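Local coordinates for Phosphoglucomutase/phosphomannomutase family protein (Burkholderia thailandensis, PDB 3UW2) that probably shifts a phosphate group between positions of a sugar phosphate, as a metal-dependent phosphohexose mutase with a phosphorylated serine, at residues 193-201 against 252-263; 128-136 against 230-238. One frame throughout, in Å; residues are numbered along the deposited sequence. Where two conformers were deposited one is given.

Contact 1: 193-201 against 252-263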
ATOM      1  N   ARG A 193      18.511   8.799 -18.865  1.00 44.73           N
ATOM      2  CA  ARG A 193      18.046   9.872 -19.697  1.00 47.05           C
ATOM      3  C   ARG A 193      16.836  10.485 -18.982  1.00 46.87           C
ATOM      4  O   ARG A 193      16.216   9.816 -18.150  1.00 46.21           O
ATOM      5  CB  ARG A 193      17.656   9.381 -21.109  1.00 47.58           C
ATOM      6  CG  ARG A 193      16.434   8.455 -21.198  1.00 45.72           C
ATOM      7  CD  ARG A 193      16.171   8.038 -22.657  1.00 48.32           C
ATOM      8  NE  ARG A 193      15.032   7.132 -22.744  1.00 48.68           N
ATOM      9  CZ  ARG A 193      13.753   7.517 -22.817  1.00 49.78           C
ATOM     10  NH1 ARG A 193      13.444   8.792 -22.860  1.00 48.92           N
ATOM     11  NH2 ARG A 193      12.772   6.626 -22.862  1.00 48.09           N
ATOM     12  N   PRO A 194      16.511  11.761 -19.273  1.00 47.18           N
ATOM     13  CA  PRO A 194      15.226  12.285 -18.770  1.00 44.95           C
ATOM     14  C   PRO A 194      14.058  11.621 -19.468  1.00 45.44           C
ATOM     15  O   PRO A 194      14.159  11.191 -20.638  1.00 44.52           O
ATOM     16  CB  PRO A 194      15.258  13.780 -19.114  1.00 44.87           C
ATOM     17  CG  PRO A 194      16.395  13.980 -20.049  1.00 47.85           C
ATOM     18  CD  PRO A 194      17.335  12.801 -19.928  1.00 48.80           C
ATOM     19  N   LEU A 195      12.957  11.516 -18.748  1.00 39.90           N
ATOM     20  CA  LEU A 195      11.777  10.923 -19.290  1.00 41.33           C
ATOM     21  C   LEU A 195      10.639  11.914 -18.967  1.00 41.22           C
ATOM     22  O   LEU A 195      10.532  12.406 -17.832  1.00 43.60           O
ATOM     23  CB  LEU A 195      11.590   9.598 -18.555  1.00 45.77           C
ATOM     24  CG  LEU A 195      11.130   8.290 -19.196  1.00 53.49           C
ATOM     25  CD1 LEU A 195      11.767   7.073 -18.537  1.00 52.00           C
ATOM     26  CD2 LEU A 195       9.622   8.235 -18.987  1.00 58.75           C
ATOM     27  N   LYS A 196       9.776  12.186 -19.927  1.00 35.40           N
ATOM     28  CA  LYS A 196       8.678  13.108 -19.699  1.00 35.98           C
ATOM     29  C   LYS A 196       7.480  12.343 -19.188  1.00 33.61           C
ATOM     30  O   LYS A 196       7.071  11.363 -19.811  1.00 33.39           O
ATOM     31  CB  LYS A 196       8.315  13.874 -20.984  1.00 38.49           C
ATOM     32  CG  LYS A 196       7.300  14.984 -20.697  1.00 35.95           C
ATOM     33  CD  LYS A 196       7.353  16.031 -21.777  1.00 35.83           C
ATOM     34  CE  LYS A 196       6.091  16.892 -21.731  1.00 35.64           C
ATOM     35  NZ  LYS A 196       6.237  17.888 -22.815  1.00 38.48           N
ATOM     36  N   LEU A 197       6.970  12.756 -18.035  1.00 32.84           N
ATOM     37  CA  LEU A 197       5.910  12.022 -17.290  1.00 35.34           C
ATOM     38  C   LEU A 197       4.647  12.842 -17.082  1.00 33.01           C
ATOM     39  O   LEU A 197       4.727  14.044 -16.887  1.00 38.09           O
ATOM     40  CB  LEU A 197       6.346  11.704 -15.858  1.00 36.35           C
ATOM     41  CG  LEU A 197       7.674  11.317 -15.341  1.00 39.35           C
ATOM     42  CD1 LEU A 197       7.388  10.688 -13.984  1.00 36.50           C
ATOM     43  CD2 LEU A 197       8.183  10.286 -16.317  1.00 45.86           C
ATOM     44  N   VAL A 198       3.509  12.165 -17.073  1.00 32.82           N
ATOM     45  CA  VAL A 198       2.266  12.730 -16.585  1.00 33.03           C
ATOM     46  C   VAL A 198       2.198  12.283 -15.124  1.00 30.99           C
ATOM     47  O   VAL A 198       2.352  11.079 -14.847  1.00 33.76           O
ATOM     48  CB  VAL A 198       1.088  12.190 -17.421  1.00 32.73           C
ATOM     49  CG1 VAL A 198      -0.247  12.603 -16.785  1.00 34.14           C
ATOM     50  CG2 VAL A 198       1.182  12.776 -18.830  1.00 31.67           C
ATOM     51  N   VAL A 199       2.089  13.229 -14.186  1.00 30.78           N
ATOM     52  CA  VAL A 199       1.920  12.869 -12.736  1.00 27.84           C
ATOM     53  C   VAL A 199       0.562  13.406 -12.251  1.00 29.45           C
ATOM     54  O   VAL A 199       0.303  14.612 -12.320  1.00 31.08           O
ATOM     55  CB  VAL A 199       3.066  13.444 -11.915  1.00 29.23           C
ATOM     56  CG1 VAL A 199       2.852  13.200 -10.405  1.00 30.07           C
ATOM     57  CG2 VAL A 199       4.422  12.860 -12.388  1.00 30.64           C
ATOM     58  N   ASP A 200      -0.306  12.488 -11.847  1.00 31.07           N
ATOM     59  CA  ASP A 200      -1.661  12.751 -11.307  1.00 27.47           C
ATOM     60  C   ASP A 200      -1.731  12.371  -9.824  1.00 29.07           C
ATOM     61  O   ASP A 200      -1.602  11.166  -9.453  1.00 29.92           O
ATOM     62  CB  ASP A 200      -2.692  11.912 -12.076  1.00 29.01           C
ATOM     63  CG  ASP A 200      -4.173  12.252 -11.675  1.00 29.58           C
ATOM     64  OD1 ASP A 200      -4.436  12.507 -10.495  1.00 29.05           O
ATOM     65  OD2 ASP A 200      -5.095  12.206 -12.512  1.00 30.57           O
ATOM     66  N   ALA A 201      -1.894  13.380  -8.962  1.00 28.37           N
ATOM     67  CA  ALA A 201      -1.949  13.168  -7.515  1.00 26.07           C
ATOM     68  C   ALA A 201      -3.421  13.263  -6.995  1.00 28.02           C
ATOM     69  O   ALA A 201      -3.635  13.171  -5.804  1.00 26.55           O
ATOM     70  CB  ALA A 201      -1.085  14.207  -6.810  1.00 25.43           C
ATOM     71  N   LEU A 252      -1.680  11.604 -21.794  1.00 35.41           N
ATOM     72  CA  LEU A 252      -0.725  10.875 -22.566  1.00 35.42           C
ATOM     73  C   LEU A 252      -1.082  10.888 -24.100  1.00 37.30           C
ATOM     74  O   LEU A 252      -0.151  10.844 -24.945  1.00 38.08           O
ATOM     75  CB  LEU A 252      -0.535   9.436 -22.008  1.00 35.05           C
ATOM     76  CG  LEU A 252       0.263   9.310 -20.660  1.00 34.56           C
ATOM     77  CD1 LEU A 252      -0.012   7.955 -20.017  1.00 33.22           C
ATOM     78  CD2 LEU A 252       1.764   9.481 -20.882  1.00 33.32           C
ATOM     79  N   LYS A 253      -2.374  10.906 -24.464  1.00 37.20           N
ATOM     80  CA  LYS A 253      -2.737  11.032 -25.912  1.00 42.80           C
ATOM     81  C   LYS A 253      -2.435  12.430 -26.421  1.00 43.94           C
ATOM     82  O   LYS A 253      -2.087  12.602 -27.564  1.00 43.11           O
ATOM     83  CB  LYS A 253      -4.213  10.675 -26.216  1.00 47.76           C
ATOM     84  CG  LYS A 253      -4.545   9.181 -26.124  1.00 52.83           C
ATOM     85  CD  LYS A 253      -6.030   8.852 -26.321  1.00 57.96           C
ATOM     86  CE  LYS A 253      -6.411   7.512 -25.638  1.00 54.49           C
ATOM     87  NZ  LYS A 253      -5.303   6.490 -25.488  1.00 55.76           N
ATOM     88  N   ALA A 254      -2.564  13.442 -25.560  1.00 41.75           N
ATOM     89  CA  ALA A 254      -2.574  14.817 -26.043  1.00 42.02           C
ATOM     90  C   ALA A 254      -1.261  15.579 -25.874  1.00 40.43           C
ATOM     91  O   ALA A 254      -1.183  16.737 -26.249  1.00 40.56           O
ATOM     92  CB  ALA A 254      -3.731  15.574 -25.435  1.00 39.49           C
ATOM     93  N   THR A 255      -0.244  14.940 -25.305  1.00 38.40           N
ATOM     94  CA  THR A 255       1.070  15.570 -25.081  1.00 37.42           C
ATOM     95  C   THR A 255       2.181  14.601 -25.553  1.00 37.76           C
ATOM     96  O   THR A 255       1.881  13.465 -25.890  1.00 39.73           O
ATOM     97  CB  THR A 255       1.292  15.899 -23.580  1.00 33.74           C
ATOM     98  OG1 THR A 255       1.405  14.678 -22.800  1.00 34.80           O
ATOM     99  CG2 THR A 255       0.137  16.783 -23.026  1.00 33.06           C
ATOM    100  N   ASP A 256       3.441  15.023 -25.543  1.00 37.15           N
ATOM    101  CA  ASP A 256       4.532  14.102 -25.841  1.00 42.15           C
ATOM    102  C   ASP A 256       5.151  13.395 -24.600  1.00 42.21           C
ATOM    103  O   ASP A 256       6.310  12.920 -24.658  1.00 42.54           O
ATOM    104  CB  ASP A 256       5.627  14.811 -26.642  1.00 44.72           C
ATOM    105  CG  ASP A 256       6.226  15.981 -25.888  1.00 46.71           C
ATOM    106  OD1 ASP A 256       5.793  16.272 -24.738  1.00 41.95           O
ATOM    107  OD2 ASP A 256       7.131  16.633 -26.468  1.00 49.68           O
ATOM    108  N   ALA A 257       4.418  13.366 -23.485  1.00 37.15           N
ATOM    109  CA  ALA A 257       4.893  12.647 -22.333  1.00 37.40           C
ATOM    110  C   ALA A 257       4.929  11.191 -22.729  1.00 36.40           C
ATOM    111  O   ALA A 257       4.182  10.772 -23.646  1.00 40.23           O
ATOM    112  CB  ALA A 257       3.987  12.868 -21.126  1.00 34.52           C
ATOM    113  N   GLU A 258       5.758  10.417 -22.045  1.00 34.97           N
ATOM    114  CA  GLU A 258       5.976   8.981 -22.421  1.00 40.18           C
ATOM    115  C   GLU A 258       5.233   8.001 -21.515  1.00 40.09           C
ATOM    116  O   GLU A 258       4.805   6.971 -21.977  1.00 39.33           O
ATOM    117  CB  GLU A 258       7.446   8.605 -22.308  1.00 39.51           C
ATOM    118  CG  GLU A 258       8.392   9.478 -23.122  1.00 44.05           C
ATOM    119  CD  GLU A 258       9.822   8.924 -23.159  1.00 47.38           C
ATOM    120  OE1 GLU A 258       9.999   7.732 -23.450  1.00 46.32           O
ATOM    121  OE2 GLU A 258      10.779   9.674 -22.881  1.00 49.18           O
ATOM    122  N   ILE A 259       5.099   8.347 -20.230  1.00 34.89           N
ATOM    123  CA  ILE A 259       4.611   7.441 -19.197  1.00 36.17           C
ATOM    124  C   ILE A 259       3.733   8.226 -18.228  1.00 35.53           C
ATOM    125  O   ILE A 259       4.050   9.378 -17.951  1.00 34.81           O
ATOM    126  CB  ILE A 259       5.848   6.838 -18.448  1.00 34.50           C
ATOM    127  CG1 ILE A 259       6.510   5.742 -19.346  1.00 39.24           C
ATOM    128  CG2 ILE A 259       5.512   6.269 -17.084  1.00 37.65           C
ATOM    129  CD1 ILE A 259       5.605   4.563 -19.695  1.00 39.45           C
ATOM    130  N   GLY A 260       2.663   7.600 -17.700  1.00 33.77           N
ATOM    131  CA  GLY A 260       1.782   8.250 -16.717  1.00 31.88           C
ATOM    132  C   GLY A 260       1.864   7.633 -15.334  1.00 32.24           C
ATOM    133  O   GLY A 260       1.850   6.399 -15.221  1.00 32.30           O
ATOM    134  N   PHE A 261       2.052   8.461 -14.284  1.00 29.94           N
ATOM    135  CA  PHE A 261       2.041   7.936 -12.882  1.00 30.60           C
ATOM    136  C   PHE A 261       0.845   8.563 -12.153  1.00 32.77           C
ATOM    137  O   PHE A 261       0.641   9.760 -12.224  1.00 32.10           O
ATOM    138  CB  PHE A 261       3.266   8.393 -12.084  1.00 30.26           C
ATOM    139  CG  PHE A 261       4.567   7.689 -12.414  1.00 31.15           C
ATOM    140  CD1 PHE A 261       4.622   6.598 -13.285  1.00 30.32           C
ATOM    141  CD2 PHE A 261       5.751   8.115 -11.776  1.00 32.01           C
ATOM    142  CE1 PHE A 261       5.841   5.959 -13.551  1.00 31.50           C
ATOM    143  CE2 PHE A 261       6.979   7.509 -12.054  1.00 31.93           C
ATOM    144  CZ  PHE A 261       7.018   6.404 -12.924  1.00 31.44           C
ATOM    145  N   ALA A 262       0.069   7.761 -11.432  1.00 32.52           N
ATOM    146  CA  ALA A 262      -1.046   8.285 -10.614  1.00 31.41           C
ATOM    147  C   ALA A 262      -0.905   7.780  -9.164  1.00 32.24           C
ATOM    148  O   ALA A 262      -0.614   6.599  -8.973  1.00 31.95           O
ATOM    149  CB  ALA A 262      -2.368   7.847 -11.199  1.00 30.51           C
ATOM    150  N   PHE A 263      -1.033   8.682  -8.165  1.00 28.24           N
ATOM    151  CA  PHE A 263      -0.773   8.318  -6.789  1.00 28.46           C
ATOM    152  C   PHE A 263      -2.082   8.237  -6.085  1.00 27.98           C
ATOM    153  O   PHE A 263      -3.028   8.939  -6.444  1.00 30.78           O
ATOM    154  CB  PHE A 263       0.132   9.369  -6.125  1.00 26.17           C
ATOM    155  CG  PHE A 263       1.530   9.351  -6.641  1.00 29.83           C
ATOM    156  CD1 PHE A 263       2.412   8.350  -6.232  1.00 29.98           C
ATOM    157  CD2 PHE A 263       1.975  10.311  -7.530  1.00 28.48           C
ATOM    158  CE1 PHE A 263       3.722   8.349  -6.698  1.00 33.09           C
ATOM    159  CE2 PHE A 263       3.266  10.294  -8.020  1.00 33.30           C
ATOM    160  CZ  PHE A 263       4.152   9.315  -7.589  1.00 36.20           C
TER
HETATM  161  O   HOH W   1      10.695  12.142 -22.880  1.00 41.69           O
HETATM  162  O   HOH W   2      -4.460  10.123  -8.440  1.00 28.84           O
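Val198 bonds to the neighbouring strand through both its backbone N and its backbone O, the N giving to Ile259 O and the O taking the N-H of Phe261, 2.7 Å from Phe261 N. Asp200 repeats the pattern, N to Phe261 O and O to Phe263 N, so four hydrogen bonds zip strands 197-200 and 259-263 together in parallel, their axes 4.6 Å apart and 15° off alignment. Glu258 N, just ahead of the strand, adds a bond to Lys196 O. These are the two central strands of the four-stranded mixed sheet of domain II in the phosphohexose mutase fold, flanked by strands 221-224 and 270-273.

Charged pairs hold the strand entrances. Arg193 meets Glu258 end-on with two nitrogens: NH1 lies 2.8 Å from OE2 and NH2 3.0 Å from OE1, each oxygen using its syn lone pair. Guanidinium and carboxylate are nearly coplanar, 16° apart, which suits this paired grip, and Arg193 NH2 also bonds Val378 O. A water links Glu258 OE2 to Lys196 N. The extended chain of Lys196, with CG anti to the backbone N (chi1 -172°), runs past Ala257 and brings NZ to 2.6 Å from Asp256 OD1.

Apolar side chains divide between the two faces. On one, Leu197 CD1 rests 3.7 Å from Phe261 CE2, while Val199 CG1 sits in the ring plane of Phe263, at its edge, 3.8 Å from CE2; Phe214 of helix 206-216 packs edge-to-face with Phe261. On the other, Val198 points CG2 between Ala257 CB, at 3.6 Å, and Leu252 CD2 of helix 246-254. Gly260 pairs with Val198 across the sheet, and Leu252 CD1 packs close to the glycine CA.

Contact 2: 128-136 against 230-238; sequences TGSHNPPDY and GNFPNHHPD. With PO4 (phosphate ion), chain B.
His131 and Pro134 are the backbone points nearest segment 230-238, opposite Asp238 and Asn231, and they sit in two successive beta turns, type II' from Gly129 to Asn132 and type I from Pro133 to Tyr136. This is the phosphoserine loop of the phosphohexose mutase family, meeting a domain II loop without a direct hydrogen bond across. A covalent bond of 1.6 Å joins Ser130 OG to PO4 P. His131 ND1 donates to phosphate O3; Lys140 also bonds the group. With CG between the backbone N and carbonyl carbon (chi1 71°), the His131 ring lies alongside the Asp238 carboxylate, CD2 3.5 Å from OD1, their planes 39° apart. Asp238 OD2 in turn bonds His241.

Pro134 provides the apolar part: its CD meets Phe232 CD2 at 3.8 Å and lies near His236 NE2, while CB approaches Gly230 O. The Phe232 ring is sandwiched between Gly230 O over one face and Pro237 CD over the other, and its CE2 comes to 3.4 Å from Asn132 O. Two waters bridge the loops, one from Pro134 O to Gly230 O, the other set 2.7 Å from His131 O and 2.6 Å from His236 ND1.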
ATOM      1  N   THR A 128      -4.201   9.898   8.105  1.00 23.80           N
ATOM      2  CA  THR A 128      -4.479   9.934   6.734  1.00 23.44           C
ATOM      3  C   THR A 128      -5.726   9.045   6.519  1.00 25.40           C
ATOM      4  O   THR A 128      -5.964   8.076   7.265  1.00 24.72           O
ATOM      5  CB  THR A 128      -3.316   9.399   5.844  1.00 24.18           C
ATOM      6  OG1 THR A 128      -3.795   9.297   4.484  1.00 28.91           O
ATOM      7  CG2 THR A 128      -2.936   8.014   6.297  1.00 22.71           C
ATOM      8  N   GLY A 129      -6.528   9.487   5.577  1.00 27.53           N
ATOM      9  CA  GLY A 129      -7.699   8.760   5.068  1.00 27.58           C
ATOM     10  C   GLY A 129      -7.428   8.110   3.732  1.00 29.59           C
ATOM     11  O   GLY A 129      -8.353   7.525   3.106  1.00 30.19           O
ATOM     12  N   SER A 130      -6.178   8.187   3.286  1.00 29.73           N
ATOM     13  CA  SER A 130      -5.690   7.405   2.141  1.00 34.02           C
ATOM     14  C   SER A 130      -6.491   7.708   0.831  1.00 32.90           C
ATOM     15  O   SER A 130      -6.513   8.870   0.397  1.00 33.70           O
ATOM     16  CB  SER A 130      -5.606   5.901   2.583  1.00 40.10           C
ATOM     17  OG  SER A 130      -5.578   4.987   1.510  1.00 55.87           O
ATOM     18  N   HIS A 131      -7.212   6.735   0.268  1.00 34.17           N
ATOM     19  CA  HIS A 131      -7.924   6.911  -1.007  1.00 36.70           C
ATOM     20  C   HIS A 131      -9.384   7.329  -0.795  1.00 40.61           C
ATOM     21  O   HIS A 131     -10.126   7.529  -1.769  1.00 37.05           O
ATOM     22  CB  HIS A 131      -7.849   5.616  -1.850  1.00 36.81           C
ATOM     23  CG  HIS A 131      -8.689   4.481  -1.303  1.00 39.85           C
ATOM     24  ND1 HIS A 131      -8.262   3.681  -0.279  1.00 43.91           N
ATOM     25  CD2 HIS A 131      -9.988   4.062  -1.614  1.00 40.96           C
ATOM     26  CE1 HIS A 131      -9.247   2.796   0.048  1.00 41.61           C
ATOM     27  NE2 HIS A 131     -10.292   3.016  -0.774  1.00 41.32           N
ATOM     28  N   ASN A 132      -9.800   7.483   0.471  1.00 38.01           N
ATOM     29  CA  ASN A 132     -11.243   7.619   0.814  1.00 38.84           C
ATOM     30  C   ASN A 132     -11.818   9.007   0.616  1.00 37.15           C
ATOM     31  O   ASN A 132     -11.014   9.940   0.496  1.00 36.87           O
ATOM     32  CB  ASN A 132     -11.480   7.156   2.275  1.00 39.34           C
ATOM     33  CG  ASN A 132     -11.249   5.668   2.431  1.00 41.00           C
ATOM     34  OD1 ASN A 132     -11.914   4.843   1.791  1.00 36.13           O
ATOM     35  ND2 ASN A 132     -10.230   5.323   3.189  1.00 38.91           N
ATOM     36  N   PRO A 133     -13.183   9.155   0.615  1.00 34.62           N
ATOM     37  CA  PRO A 133     -13.788  10.493   0.435  1.00 35.07           C
ATOM     38  C   PRO A 133     -13.304  11.552   1.451  1.00 34.81           C
ATOM     39  O   PRO A 133     -12.716  11.167   2.493  1.00 32.30           O
ATOM     40  CB  PRO A 133     -15.302  10.216   0.546  1.00 38.32           C
ATOM     41  CG  PRO A 133     -15.461   8.770   0.069  1.00 36.31           C
ATOM     42  CD  PRO A 133     -14.231   8.083   0.592  1.00 38.30           C
ATOM     43  N   PRO A 134     -13.536  12.868   1.162  1.00 33.12           N
ATOM     44  CA  PRO A 134     -12.996  13.973   1.946  1.00 33.62           C
ATOM     45  C   PRO A 134     -13.200  13.938   3.469  1.00 35.79           C
ATOM     46  O   PRO A 134     -12.324  14.485   4.241  1.00 33.26           O
ATOM     47  CB  PRO A 134     -13.732  15.210   1.397  1.00 34.91           C
ATOM     48  CG  PRO A 134     -14.137  14.840  -0.017  1.00 34.91           C
ATOM     49  CD  PRO A 134     -14.090  13.339  -0.123  1.00 35.19           C
ATOM     50  N   ASP A 135     -14.331  13.383   3.892  1.00 34.55           N
ATOM     51  CA  ASP A 135     -14.759  13.381   5.296  0.59 37.40           C
ATOM     52  C   ASP A 135     -14.185  12.185   6.090  1.00 36.95           C
ATOM     53  O   ASP A 135     -14.451  12.049   7.292  1.00 37.91           O
ATOM     54  CB  ASP A 135     -16.316  13.454   5.422  0.59 39.35           C
ATOM     55  CG  ASP A 135     -17.056  12.446   4.529  0.59 44.65           C
ATOM     56  OD1 ASP A 135     -16.459  11.882   3.575  0.59 47.00           O
ATOM     57  OD2 ASP A 135     -18.280  12.248   4.753  0.59 47.24           O
ATOM     58  N   TYR A 136     -13.423  11.315   5.410  1.00 32.29           N
ATOM     59  CA  TYR A 136     -12.761  10.195   6.062  1.00 30.95           C
ATOM     60  C   TYR A 136     -11.396  10.584   6.472  1.00 30.30           C
ATOM     61  O   TYR A 136     -10.713  11.389   5.811  1.00 28.01           O
ATOM     62  CB  TYR A 136     -12.582   9.014   5.121  1.00 33.26           C
ATOM     63  CG  TYR A 136     -13.885   8.311   4.834  1.00 34.75           C
ATOM     64  CD1 TYR A 136     -14.860   8.936   4.102  1.00 38.13           C
ATOM     65  CD2 TYR A 136     -14.145   7.041   5.355  1.00 38.40           C
ATOM     66  CE1 TYR A 136     -16.070   8.301   3.834  1.00 40.58           C
ATOM     67  CE2 TYR A 136     -15.346   6.395   5.102  1.00 40.56           C
ATOM     68  CZ  TYR A 136     -16.298   7.032   4.341  1.00 42.45           C
ATOM     69  OH  TYR A 136     -17.514   6.423   4.102  1.00 52.08           O
ATOM     70  N   GLY A 230      -8.133  19.157  -0.147  1.00 28.45           N
ATOM     71  CA  GLY A 230      -8.772  18.055   0.564  1.00 30.63           C
ATOM     72  C   GLY A 230     -10.264  17.914   0.279  1.00 33.93           C
ATOM     73  O   GLY A 230     -10.868  16.984   0.773  1.00 35.94           O
ATOM     74  N   ASN A 231     -10.859  18.815  -0.511  1.00 33.04           N
ATOM     75  CA  ASN A 231     -12.227  18.607  -1.037  1.00 33.46           C
ATOM     76  C   ASN A 231     -12.232  17.614  -2.216  1.00 32.68           C
ATOM     77  O   ASN A 231     -13.301  17.242  -2.714  1.00 30.97           O
ATOM     78  CB  ASN A 231     -12.863  19.916  -1.568  1.00 35.66           C
ATOM     79  CG  ASN A 231     -12.940  21.034  -0.521  1.00 41.79           C
ATOM     80  OD1 ASN A 231     -13.381  20.824   0.615  1.00 39.02           O
ATOM     81  ND2 ASN A 231     -12.543  22.260  -0.934  1.00 44.37           N
ATOM     82  N   PHE A 232     -11.059  17.241  -2.713  1.00 31.45           N
ATOM     83  CA  PHE A 232     -10.976  16.368  -3.931  1.00 32.05           C
ATOM     84  C   PHE A 232     -12.005  16.714  -5.005  1.00 33.81           C
ATOM     85  O   PHE A 232     -12.882  15.875  -5.305  1.00 32.58           O
ATOM     86  CB  PHE A 232     -11.082  14.854  -3.610  1.00 32.55           C
ATOM     87  CG  PHE A 232     -10.160  14.369  -2.530  1.00 36.45           C
ATOM     88  CD1 PHE A 232      -8.818  14.757  -2.472  1.00 31.53           C
ATOM     89  CD2 PHE A 232     -10.622  13.412  -1.613  1.00 38.11           C
ATOM     90  CE1 PHE A 232      -7.986  14.284  -1.480  1.00 34.05           C
ATOM     91  CE2 PHE A 232      -9.788  12.928  -0.600  1.00 38.88           C
ATOM     92  CZ  PHE A 232      -8.469  13.393  -0.506  1.00 35.13           C
ATOM     93  N   PRO A 233     -11.897  17.928  -5.606  1.00 31.52           N
ATOM     94  CA  PRO A 233     -12.968  18.427  -6.435  1.00 33.27           C
ATOM     95  C   PRO A 233     -12.860  17.867  -7.876  1.00 34.40           C
ATOM     96  O   PRO A 233     -13.735  18.109  -8.693  1.00 34.20           O
ATOM     97  CB  PRO A 233     -12.740  19.944  -6.415  1.00 33.09           C
ATOM     98  CG  PRO A 233     -11.210  20.069  -6.291  1.00 34.46           C
ATOM     99  CD  PRO A 233     -10.927  18.982  -5.258  1.00 32.70           C
ATOM    100  N   ASN A 234     -11.791  17.122  -8.174  1.00 35.00           N
ATOM    101  CA  ASN A 234     -11.597  16.574  -9.543  1.00 35.84           C
ATOM    102  C   ASN A 234     -11.882  15.114  -9.703  1.00 35.91           C
ATOM    103  O   ASN A 234     -12.810  14.780 -10.384  1.00 42.24           O
ATOM    104  CB  ASN A 234     -10.211  16.901 -10.095  1.00 33.50           C
ATOM    105  CG  ASN A 234     -10.028  18.356 -10.229  1.00 37.03           C
ATOM    106  OD1 ASN A 234     -10.682  18.973 -11.075  1.00 33.83           O
ATOM    107  ND2 ASN A 234      -9.201  18.950  -9.348  1.00 31.98           N
ATOM    108  N   HIS A 235     -11.062  14.250  -9.160  1.00 35.10           N
ATOM    109  CA  HIS A 235     -11.413  12.785  -9.047  1.00 35.87           C
ATOM    110  C   HIS A 235     -10.740  12.423  -7.760  1.00 34.55           C
ATOM    111  O   HIS A 235      -9.754  13.061  -7.385  1.00 35.16           O
ATOM    112  CB  HIS A 235     -10.945  11.897 -10.224  1.00 33.53           C
ATOM    113  CG  HIS A 235      -9.404  11.822 -10.414  1.00 33.53           C
ATOM    114  ND1 HIS A 235      -8.581  11.103  -9.582  1.00 32.05           N
ATOM    115  CD2 HIS A 235      -8.549  12.487 -11.321  1.00 33.37           C
ATOM    116  CE1 HIS A 235      -7.274  11.268  -9.954  1.00 30.70           C
ATOM    117  NE2 HIS A 235      -7.245  12.131 -10.998  1.00 32.04           N
ATOM    118  N   HIS A 236     -11.293  11.468  -7.025  1.00 35.27           N
ATOM    119  CA  HIS A 236     -10.596  10.950  -5.827  1.00 35.74           C
ATOM    120  C   HIS A 236      -9.233  10.364  -6.168  1.00 31.35           C
ATOM    121  O   HIS A 236      -9.050   9.777  -7.239  1.00 30.62           O
ATOM    122  CB  HIS A 236     -11.466   9.975  -5.032  1.00 37.48           C
ATOM    123  CG  HIS A 236     -12.687  10.634  -4.421  1.00 44.97           C
ATOM    124  ND1 HIS A 236     -13.600   9.957  -3.703  1.00 44.97           N
ATOM    125  CD2 HIS A 236     -13.132  11.973  -4.465  1.00 44.33           C
ATOM    126  CE1 HIS A 236     -14.576  10.798  -3.300  1.00 45.66           C
ATOM    127  NE2 HIS A 236     -14.275  12.033  -3.749  1.00 47.97           N
ATOM    128  N   PRO A 237      -8.264  10.527  -5.267  1.00 28.26           N
ATOM    129  CA  PRO A 237      -6.950   9.979  -5.549  1.00 29.24           C
ATOM    130  C   PRO A 237      -6.965   8.462  -5.215  1.00 29.81           C
ATOM    131  O   PRO A 237      -6.511   8.004  -4.145  1.00 29.57           O
ATOM    132  CB  PRO A 237      -6.012  10.851  -4.664  1.00 25.75           C
ATOM    133  CG  PRO A 237      -6.873  11.180  -3.504  1.00 26.48           C
ATOM    134  CD  PRO A 237      -8.311  11.186  -3.940  1.00 31.02           C
ATOM    135  N   ASP A 238      -7.502   7.704  -6.172  1.00 31.37           N
ATOM    136  CA  ASP A 238      -7.831   6.317  -5.946  1.00 33.72           C
ATOM    137  C   ASP A 238      -7.609   5.560  -7.274  1.00 33.89           C
ATOM    138  O   ASP A 238      -8.544   5.290  -7.999  1.00 36.60           O
ATOM    139  CB  ASP A 238      -9.270   6.242  -5.367  1.00 39.18           C
ATOM    140  CG  ASP A 238      -9.818   4.783  -5.221  1.00 41.45           C
ATOM    141  OD1 ASP A 238      -9.041   3.850  -5.019  1.00 39.58           O
ATOM    142  OD2 ASP A 238     -11.046   4.610  -5.328  1.00 47.58           O
TER
HETATM  143  P   PO4 B 465      -5.140   3.437   1.677  1.00 61.18           P
HETATM  144  O2  PO4 B 465      -3.847   3.200   0.903  1.00 61.03           O
HETATM  145  O3  PO4 B 465      -6.294   2.756   0.980  1.00 74.51           O
HETATM  146  O4  PO4 B 465      -5.021   3.198   3.148  1.00 66.50           O
HETATM  147  O   HOH W   3     -12.675   7.820  -2.485  1.00 45.89           O
HETATM  148  O   HOH W   4     -10.324  16.509   3.471  1.00 29.60           O

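In the fold
The segments alternate along the chain, 128-136, 193-201, 230-238 and 252-263, and the two contacts have centres about 22 Å apart. Contact 1 lies wholly within domain II, in the middle of its sheet, whereas contact 2 joins the domain I loop between strands 124-127 and 136-143 to the domain II loop between strand 221-224 and helix 246-254. They touch where the parallel strands end: Asp200 OD2 and His235 NE2 are 2.6 Å apart, probably hydrogen-bonded, and Pro237 packs on Ala201 O. Just beyond Phe263, Asp264, Asp266 and Asp268 bind a zinc ion that lies about 6 Å from the His131 side chain, so the sheet end and the phosphorylated serine loop converge on the metal site.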